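Long-range contacts in KLLA0C04147p (PDB 5H2A), which probably binds and transfers sterols as the OSBP-family protein Osh1, of which this chain is the ankyrin-repeat domain: residues 8-13 against 42-47; 17-22 against 29-34; 49-54 against 82-87. One frame throughout, in Å; residues are numbered along the deposited sequence.

Contact 1. Residues 8-13 against 42-47; sequences VSVSKP and FDEPTV
The CB of V10 points toward residues 42-47, and its side chain meets T46 and V47 in the first turn of helix 45-51 and E44 just before it. The V10 and T46 side chains slide past each other in opposite directions, bringing V10 CG1, held anti to the backbone N (chi1 173°), to 3.6 Å from T46 CG2. The same V10 CG1 lies 3.8 Å from V47 CG2, where the two valines meet at about a right angle. On the side of E44, V10 CB stands 4.0 Å from OE1 of E44, a contact between a hydrocarbon and a carboxylate oxygen.

That oxygen is already engaged. E44 is the N-cap of helix 45-51, and a bend at chi2 (-85°) folds its carboxylate back to the helix start. E44 OE1 accepts from V47 N at 3.1 Å, nearly in line with its C-O bond and with a fairly straight N-H (158°), while T46 N adds a weak, bent bond to the same atom. An alanine at E44 would remove the carboxylate, and the N-H groups of T46 and V47 would probably lose their cap while V10 lost one wall of its contact.

The CB of S11 points away from residues 42-47, and its OG caps helix 12-25 by bonding L14 N. K12 then opens that helix and meets T46 only at its base, with K12 N 3.8 Å and K12 CB 3.9 Å from T46 CG2; farther out, K12 NZ makes a weak hydrogen bond to S49 OG.

Two helix starts therefore meet through methyl groups, each with its own polar cap. No hydrogen bond joins the segments, which implies that van der Waals contact holds them together and that the E44 charge serves mainly its own helix, probably stabilised by the N-terminal helix dipole.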
# COMPACT_ATOMS: atom_id res chain seq x y z
N VAL A 8 -38.43 8.50 -7.28
CA VAL A 8 -38.01 8.34 -5.89
C VAL A 8 -36.53 8.70 -5.78
O VAL A 8 -35.67 8.11 -6.45
CB VAL A 8 -38.31 6.92 -5.38
CG1 VAL A 8 -39.81 6.71 -5.30
CG2 VAL A 8 -37.68 5.85 -6.27
N SER A 9 -36.21 9.71 -4.96
CA SER A 9 -34.83 10.13 -4.77
C SER A 9 -34.13 9.20 -3.77
O SER A 9 -34.76 8.66 -2.86
CB SER A 9 -34.76 11.57 -4.26
OG SER A 9 -34.79 12.50 -5.33
N VAL A 10 -32.83 9.05 -3.95
CA VAL A 10 -32.06 8.14 -3.12
C VAL A 10 -31.73 8.81 -1.79
O VAL A 10 -31.14 9.90 -1.75
CB VAL A 10 -30.78 7.67 -3.83
CG1 VAL A 10 -29.93 6.86 -2.87
CG2 VAL A 10 -31.15 6.84 -5.05
N SER A 11 -32.08 8.15 -0.70
CA SER A 11 -31.85 8.66 0.64
C SER A 11 -30.71 7.87 1.28
O SER A 11 -30.84 6.66 1.49
CB SER A 11 -33.12 8.53 1.49
OG SER A 11 -32.81 8.63 2.86
N LYS A 12 -29.61 8.55 1.57
CA LYS A 12 -28.54 7.89 2.30
C LYS A 12 -29.01 7.31 3.63
O LYS A 12 -28.71 6.14 3.91
CB LYS A 12 -27.36 8.85 2.48
CG LYS A 12 -26.24 8.27 3.36
CD LYS A 12 -25.00 9.16 3.42
CE LYS A 12 -24.48 9.48 2.02
NZ LYS A 12 -23.07 9.98 2.05
N PRO A 13 -29.74 8.05 4.49
CA PRO A 13 -30.24 7.43 5.73
C PRO A 13 -31.05 6.17 5.51
O PRO A 13 -30.89 5.21 6.26
CB PRO A 13 -31.10 8.54 6.37
CG PRO A 13 -30.50 9.81 5.85
CD PRO A 13 -30.08 9.49 4.42
N PHE A 42 -26.94 1.51 -9.47
CA PHE A 42 -25.76 1.12 -8.72
C PHE A 42 -24.61 2.12 -8.84
O PHE A 42 -23.72 2.13 -7.98
CB PHE A 42 -25.28 -0.25 -9.18
CG PHE A 42 -24.29 -0.86 -8.25
CD1 PHE A 42 -24.70 -1.36 -7.01
CD2 PHE A 42 -22.95 -0.94 -8.59
CE1 PHE A 42 -23.78 -1.91 -6.13
CE2 PHE A 42 -22.03 -1.51 -7.72
CZ PHE A 42 -22.46 -1.98 -6.48
N ASP A 43 -24.60 2.96 -9.87
CA ASP A 43 -23.56 3.96 -10.03
C ASP A 43 -24.00 5.33 -9.56
O ASP A 43 -23.24 6.30 -9.67
CB ASP A 43 -23.07 4.00 -11.49
CG ASP A 43 -24.14 4.46 -12.48
OD1 ASP A 43 -25.33 4.55 -12.12
OD2 ASP A 43 -23.77 4.71 -13.65
N GLU A 44 -25.20 5.44 -8.99
CA GLU A 44 -25.66 6.70 -8.43
C GLU A 44 -24.76 7.08 -7.25
O GLU A 44 -24.45 6.22 -6.40
CB GLU A 44 -27.13 6.57 -8.01
CG GLU A 44 -27.93 7.86 -7.98
CD GLU A 44 -27.78 8.63 -6.68
OE1 GLU A 44 -27.30 8.03 -5.68
OE2 GLU A 44 -28.14 9.83 -6.65
N PRO A 45 -24.27 8.32 -7.18
CA PRO A 45 -23.19 8.62 -6.21
C PRO A 45 -23.58 8.43 -4.75
O PRO A 45 -22.74 8.00 -3.95
CB PRO A 45 -22.83 10.08 -6.52
CG PRO A 45 -23.97 10.63 -7.30
CD PRO A 45 -24.58 9.47 -8.05
N THR A 46 -24.83 8.71 -4.38
CA THR A 46 -25.25 8.44 -3.01
C THR A 46 -25.27 6.94 -2.74
O THR A 46 -24.77 6.48 -1.71
CB THR A 46 -26.62 9.06 -2.72
OG1 THR A 46 -26.48 10.49 -2.69
CG2 THR A 46 -27.16 8.60 -1.36
N VAL A 47 -25.77 6.15 -3.70
CA VAL A 47 -25.70 4.69 -3.59
C VAL A 47 -24.26 4.24 -3.40
O VAL A 47 -23.95 3.46 -2.49
CB VAL A 47 -26.35 4.02 -4.81
CG1 VAL A 47 -26.15 2.50 -4.76
CG2 VAL A 47 -27.85 4.36 -4.89

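Contact 2. Residues 17-22 against 29-34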
# COMPACT_ATOMS: atom_id res chain seq x y z
N LEU A 17 -30.22 2.45 6.71
CA LEU A 17 -31.13 1.71 7.58
C LEU A 17 -31.34 0.28 7.08
O LEU A 17 -31.28 -0.68 7.86
CB LEU A 17 -32.49 2.42 7.67
CG LEU A 17 -33.48 1.94 8.72
CD1 LEU A 17 -32.96 2.28 10.12
CD2 LEU A 17 -34.85 2.58 8.49
N LYS A 18 -31.63 0.14 5.79
CA LYS A 18 -31.83 -1.17 5.19
C LYS A 18 -30.57 -2.02 5.28
O LYS A 18 -30.64 -3.21 5.60
CB LYS A 18 -32.27 -1.03 3.73
CG LYS A 18 -33.69 -0.47 3.55
CD LYS A 18 -33.93 0.01 2.11
CE LYS A 18 -35.36 0.55 1.94
NZ LYS A 18 -35.55 1.33 0.68
N LEU A 19 -29.42 -1.41 5.01
CA LEU A 19 -28.16 -2.15 5.01
C LEU A 19 -27.78 -2.64 6.39
O LEU A 19 -27.38 -3.80 6.56
CB LEU A 19 -27.04 -1.26 4.44
CG LEU A 19 -25.66 -1.91 4.49
CD1 LEU A 19 -25.61 -3.09 3.52
CD2 LEU A 19 -24.58 -0.86 4.14
N LEU A 20 -27.87 -1.77 7.41
CA LEU A 20 -27.50 -2.19 8.76
C LEU A 20 -28.40 -3.29 9.26
O LEU A 20 -27.94 -4.20 9.97
CB LEU A 20 -27.53 -1.02 9.73
CG LEU A 20 -26.39 -0.03 9.55
CD1 LEU A 20 -26.54 1.20 10.42
CD2 LEU A 20 -25.07 -0.74 9.81
N ASP A 21 -29.69 -3.23 8.94
CA ASP A 21 -30.59 -4.29 9.35
C ASP A 21 -30.15 -5.61 8.74
O ASP A 21 -30.08 -6.64 9.43
CB ASP A 21 -32.02 -3.97 8.96
CG ASP A 21 -32.96 -5.09 9.33
OD1 ASP A 21 -33.35 -5.16 10.51
OD2 ASP A 21 -33.28 -5.91 8.44
N CYS A 22 -29.81 -5.59 7.46
CA CYS A 22 -29.33 -6.80 6.79
C CYS A 22 -28.02 -7.28 7.40
O CYS A 22 -27.85 -8.48 7.69
CB CYS A 22 -29.17 -6.50 5.30
SG CYS A 22 -28.76 -7.96 4.31
N GLN A 29 -25.84 -14.35 0.99
CA GLN A 29 -26.76 -14.38 -0.15
C GLN A 29 -27.92 -13.40 0.04
O GLN A 29 -28.38 -12.79 -0.93
CB GLN A 29 -27.26 -15.81 -0.40
CG GLN A 29 -28.20 -16.34 0.70
CD GLN A 29 -28.36 -17.85 0.61
OE1 GLN A 29 -27.51 -18.62 1.07
NE2 GLN A 29 -29.46 -18.28 0.00
N GLN A 30 -28.36 -13.20 1.29
CA GLN A 30 -29.38 -12.19 1.55
C GLN A 30 -28.84 -10.78 1.33
O GLN A 30 -29.56 -9.90 0.84
CB GLN A 30 -29.92 -12.36 2.97
CG GLN A 30 -30.81 -13.60 3.08
CD GLN A 30 -31.09 -14.02 4.51
OE1 GLN A 30 -30.24 -13.92 5.39
NE2 GLN A 30 -32.30 -14.55 4.73
N LEU A 31 -27.59 -10.54 1.73
CA LEU A 31 -26.96 -9.24 1.48
C LEU A 31 -26.86 -8.97 -0.02
O LEU A 31 -27.18 -7.87 -0.50
CB LEU A 31 -25.58 -9.21 2.13
CG LEU A 31 -24.72 -7.97 1.84
CD1 LEU A 31 -25.42 -6.69 2.36
CD2 LEU A 31 -23.33 -8.13 2.43
N CYS A 32 -26.42 -9.98 -0.80
CA CYS A 32 -26.38 -9.81 -2.26
C CYS A 32 -27.74 -9.42 -2.81
O CYS A 32 -27.86 -8.51 -3.64
CB CYS A 32 -25.88 -11.10 -2.93
SG CYS A 32 -24.14 -11.47 -2.67
N HIS A 33 -28.79 -10.12 -2.37
CA HIS A 33 -30.14 -9.83 -2.84
C HIS A 33 -30.56 -8.40 -2.51
O HIS A 33 -31.21 -7.73 -3.32
CB HIS A 33 -31.11 -10.83 -2.20
CG HIS A 33 -32.51 -10.74 -2.71
ND1 HIS A 33 -33.52 -10.12 -1.99
CD2 HIS A 33 -33.09 -11.22 -3.83
CE1 HIS A 33 -34.65 -10.21 -2.67
NE2 HIS A 33 -34.42 -10.87 -3.79
N LEU A 34 -30.20 -7.92 -1.31
CA LEU A 34 -30.50 -6.54 -0.94
C LEU A 34 -29.82 -5.56 -1.89
O LEU A 34 -30.43 -4.57 -2.34
CB LEU A 34 -30.03 -6.26 0.49
CG LEU A 34 -30.22 -4.82 1.00
CD1 LEU A 34 -31.70 -4.56 1.30
CD2 LEU A 34 -29.35 -4.50 2.21
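L34 pushes one methyl, CD2, against the surface of residues 17-22, where it lies 3.8 Å from L19 CA and 3.7 Å from C22 CB, with the K18 carbonyl oxygen also in contact. An extended first torsion (chi1 178°) carries the L34 branch point straight out across the interface, and chi2 near 74° then sets CD2 among K18, L19 and C22.

C22 answers from the opposite helix. Its thiol extends to the main chain of L31, and C22 SG reaches 3.6 Å from L31 CA. The sulfur also borders the L31 side chain, at 4.1 Å from CB of L31; C22 thus packs on both the main chain and the CB of L31.

L19 and L31 share the rotamer of L34, but their CB atoms leave the two helices at the flank of the interface. From there they bring their CD1 methyls in to meet: the leucines cross obliquely, and L19 CD1 lies 3.8 Å from L31 CD1. Beyond them L19 packs on I54 and Y57 of helix 54-61, and L31 on I70 and W74 of helix 64-74.

The segments 17-22 and 29-34, of helices 12-25 and 28-38, run almost antiparallel (169°), their axes approaching to 10.4 Å, as two arms of a helical hairpin. At its outer margin, of the K18 side chain, CB lies nearest L34, at 4.3 Å from L34 CD1, since the extended chain leads NZ away to a salt bridge with E38.

No hydrogen bond links the segments. Leucine methyls and a thiol supply most of the contact, which implies that cohesion here depends on the fit of apolar groups and on their shielding from water, with charge kept to the periphery.

Contact 3. Residues 49-54 against 82-87; sequences SVFELI and SQLFID
F51 reaches from helix 45-51 into the loop 82-87. Its CB starts off flanking the loop, and chi1 of 178° stretches the ring out to it. Within the ring, CD1 packs against F42, which meets F51 edge-to-face. CE1 touches L84 CD2 at 4.0 Å. CE2, on the other edge, points at the carbonyl oxygen of F85, with F85 O 3.5 Å from F51 CE2 and in the ring plane; the same CE2 is 3.8 Å from CG1 of I86. The tip, CZ, lies 4.0 Å from both CA and CD2 of L84, and the F51 and L84 side chains cross at about a right angle.

I86 continues past the phenylalanine, and its CD1 meets I54 CB at 3.8 Å. A water bridges the backbones nearby, donating to E52 O at 3.1 Å and accepting from D87 N. The I86 main chain is itself hydrogen-bonded to W74, and E52 forms a salt bridge with K90.

F51 to I54 make a type I turn between helices 45-51 and 54-61, and the loop after helix 64-74 packs against it. Short helices joined by tight turns and longer loops are characteristic of an ankyrin-repeat domain.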
# COMPACT_ATOMS: atom_id res chain seq x y z
N SER A 49 -21.76 5.77 -2.25
CA SER A 49 -21.14 6.23 -1.00
C SER A 49 -21.52 5.34 0.17
O SER A 49 -20.75 5.24 1.13
CB SER A 49 -21.53 7.68 -0.70
OG SER A 49 -22.90 7.77 -0.32
N VAL A 50 -22.69 4.71 0.12
CA VAL A 50 -23.05 3.72 1.14
C VAL A 50 -22.44 2.37 0.81
O VAL A 50 -21.90 1.69 1.69
CB VAL A 50 -24.58 3.63 1.27
CG1 VAL A 50 -24.97 2.57 2.33
CG2 VAL A 50 -25.18 5.00 1.62
N PHE A 51 -22.55 1.94 -0.45
CA PHE A 51 -22.02 0.62 -0.81
C PHE A 51 -20.54 0.49 -0.45
O PHE A 51 -20.11 -0.55 0.07
CB PHE A 51 -22.19 0.35 -2.31
CG PHE A 51 -21.61 -0.98 -2.73
CD1 PHE A 51 -22.35 -2.14 -2.58
CD2 PHE A 51 -20.32 -1.07 -3.22
CE1 PHE A 51 -21.81 -3.38 -2.91
CE2 PHE A 51 -19.77 -2.31 -3.57
CZ PHE A 51 -20.52 -3.46 -3.42
N GLU A 52 -19.75 1.54 -0.72
CA GLU A 52 -18.32 1.34 -0.52
C GLU A 52 -17.92 1.31 0.96
O GLU A 52 -16.76 1.00 1.26
CB GLU A 52 -17.53 2.41 -1.28
CG GLU A 52 -17.76 3.83 -0.84
CD GLU A 52 -17.18 4.85 -1.83
OE1 GLU A 52 -17.09 6.04 -1.45
OE2 GLU A 52 -16.84 4.46 -2.98
N LEU A 53 -18.84 1.55 1.89
CA LEU A 53 -18.57 1.43 3.32
C LEU A 53 -19.09 0.12 3.92
O LEU A 53 -19.04 -0.03 5.14
CB LEU A 53 -19.20 2.61 4.08
CG LEU A 53 -18.68 4.01 3.74
CD1 LEU A 53 -19.42 5.10 4.51
CD2 LEU A 53 -17.19 4.09 4.01
N ILE A 54 -19.60 -0.80 3.10
CA ILE A 54 -20.26 -1.99 3.64
C ILE A 54 -19.31 -2.77 4.55
O ILE A 54 -19.73 -3.31 5.58
CB ILE A 54 -20.79 -2.88 2.50
CG1 ILE A 54 -22.10 -2.32 1.96
CG2 ILE A 54 -21.03 -4.32 3.00
CD1 ILE A 54 -22.58 -3.09 0.73
N SER A 82 -15.39 -5.94 -11.16
CA SER A 82 -16.82 -6.16 -10.99
C SER A 82 -17.48 -4.98 -10.32
O SER A 82 -16.83 -4.17 -9.64
CB SER A 82 -17.09 -7.43 -10.18
OG SER A 82 -16.75 -8.58 -10.94
N GLN A 83 -18.79 -4.86 -10.54
CA GLN A 83 -19.56 -3.86 -9.81
C GLN A 83 -19.53 -4.15 -8.31
O GLN A 83 -19.42 -3.23 -7.50
CB GLN A 83 -21.01 -3.82 -10.32
CG GLN A 83 -21.17 -3.22 -11.72
CD GLN A 83 -22.63 -3.13 -12.13
OE1 GLN A 83 -23.42 -4.03 -11.85
NE2 GLN A 83 -22.99 -2.03 -12.78
N LEU A 84 -19.63 -5.42 -7.93
CA LEU A 84 -19.54 -5.78 -6.51
C LEU A 84 -18.06 -5.91 -6.18
O LEU A 84 -17.47 -7.00 -6.18
CB LEU A 84 -20.29 -7.06 -6.19
CG LEU A 84 -21.79 -7.04 -6.52
CD1 LEU A 84 -22.49 -8.21 -5.85
CD2 LEU A 84 -22.44 -5.74 -6.12
N PHE A 85 -17.45 -4.76 -5.92
CA PHE A 85 -16.06 -4.73 -5.49
C PHE A 85 -15.95 -3.72 -4.38
O PHE A 85 -16.46 -2.60 -4.51
CB PHE A 85 -15.11 -4.35 -6.63
CG PHE A 85 -13.69 -4.16 -6.16
CD1 PHE A 85 -12.89 -5.26 -5.87
CD2 PHE A 85 -13.17 -2.89 -5.98
CE1 PHE A 85 -11.56 -5.09 -5.43
CE2 PHE A 85 -11.86 -2.71 -5.54
CZ PHE A 85 -11.06 -3.81 -5.27
N ILE A 86 -15.30 -4.11 -3.29
CA ILE A 86 -15.05 -3.20 -2.17
C ILE A 86 -13.55 -3.09 -1.99
O ILE A 86 -12.84 -4.11 -2.00
CB ILE A 86 -15.72 -3.68 -0.88
CG1 ILE A 86 -17.24 -3.49 -0.97
CG2 ILE A 86 -15.19 -2.89 0.34
CD1 ILE A 86 -17.99 -3.97 0.24
N ASP A 87 -13.07 -1.87 -1.81
CA ASP A 87 -11.67 -1.60 -1.51
C ASP A 87 -11.44 -1.84 -0.02
O ASP A 87 -11.95 -1.11 0.83
CB ASP A 87 -11.35 -0.16 -1.91
CG ASP A 87 -9.94 0.24 -1.55
OD1 ASP A 87 -9.14 -0.59 -1.08
OD2 ASP A 87 -9.64 1.43 -1.76
O HOH W 1 -14.96 0.37 -1.13

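In the fold
All three contacts lie on the same side of the chain's centre, in the N-terminal part of the chain. Contact 1 is a surface contact, whereas contacts 2 and 3 are partly buried. Contacts 1 and 2 share helix 12-25, gripped near its start by the former and farther along by the latter; contacts 1 and 3 share helix 45-51, at its start and farther along. The chemistry shifts accordingly: methyl packing beside capped helix starts in contact 1, mostly apolar helix-to-helix packing in contact 2, and an aromatic ring against a loop, with a bridging water, in contact 3. F42 links contacts 1 and 3 by packing, and L19 of contact 2 packs on I54 of contact 3.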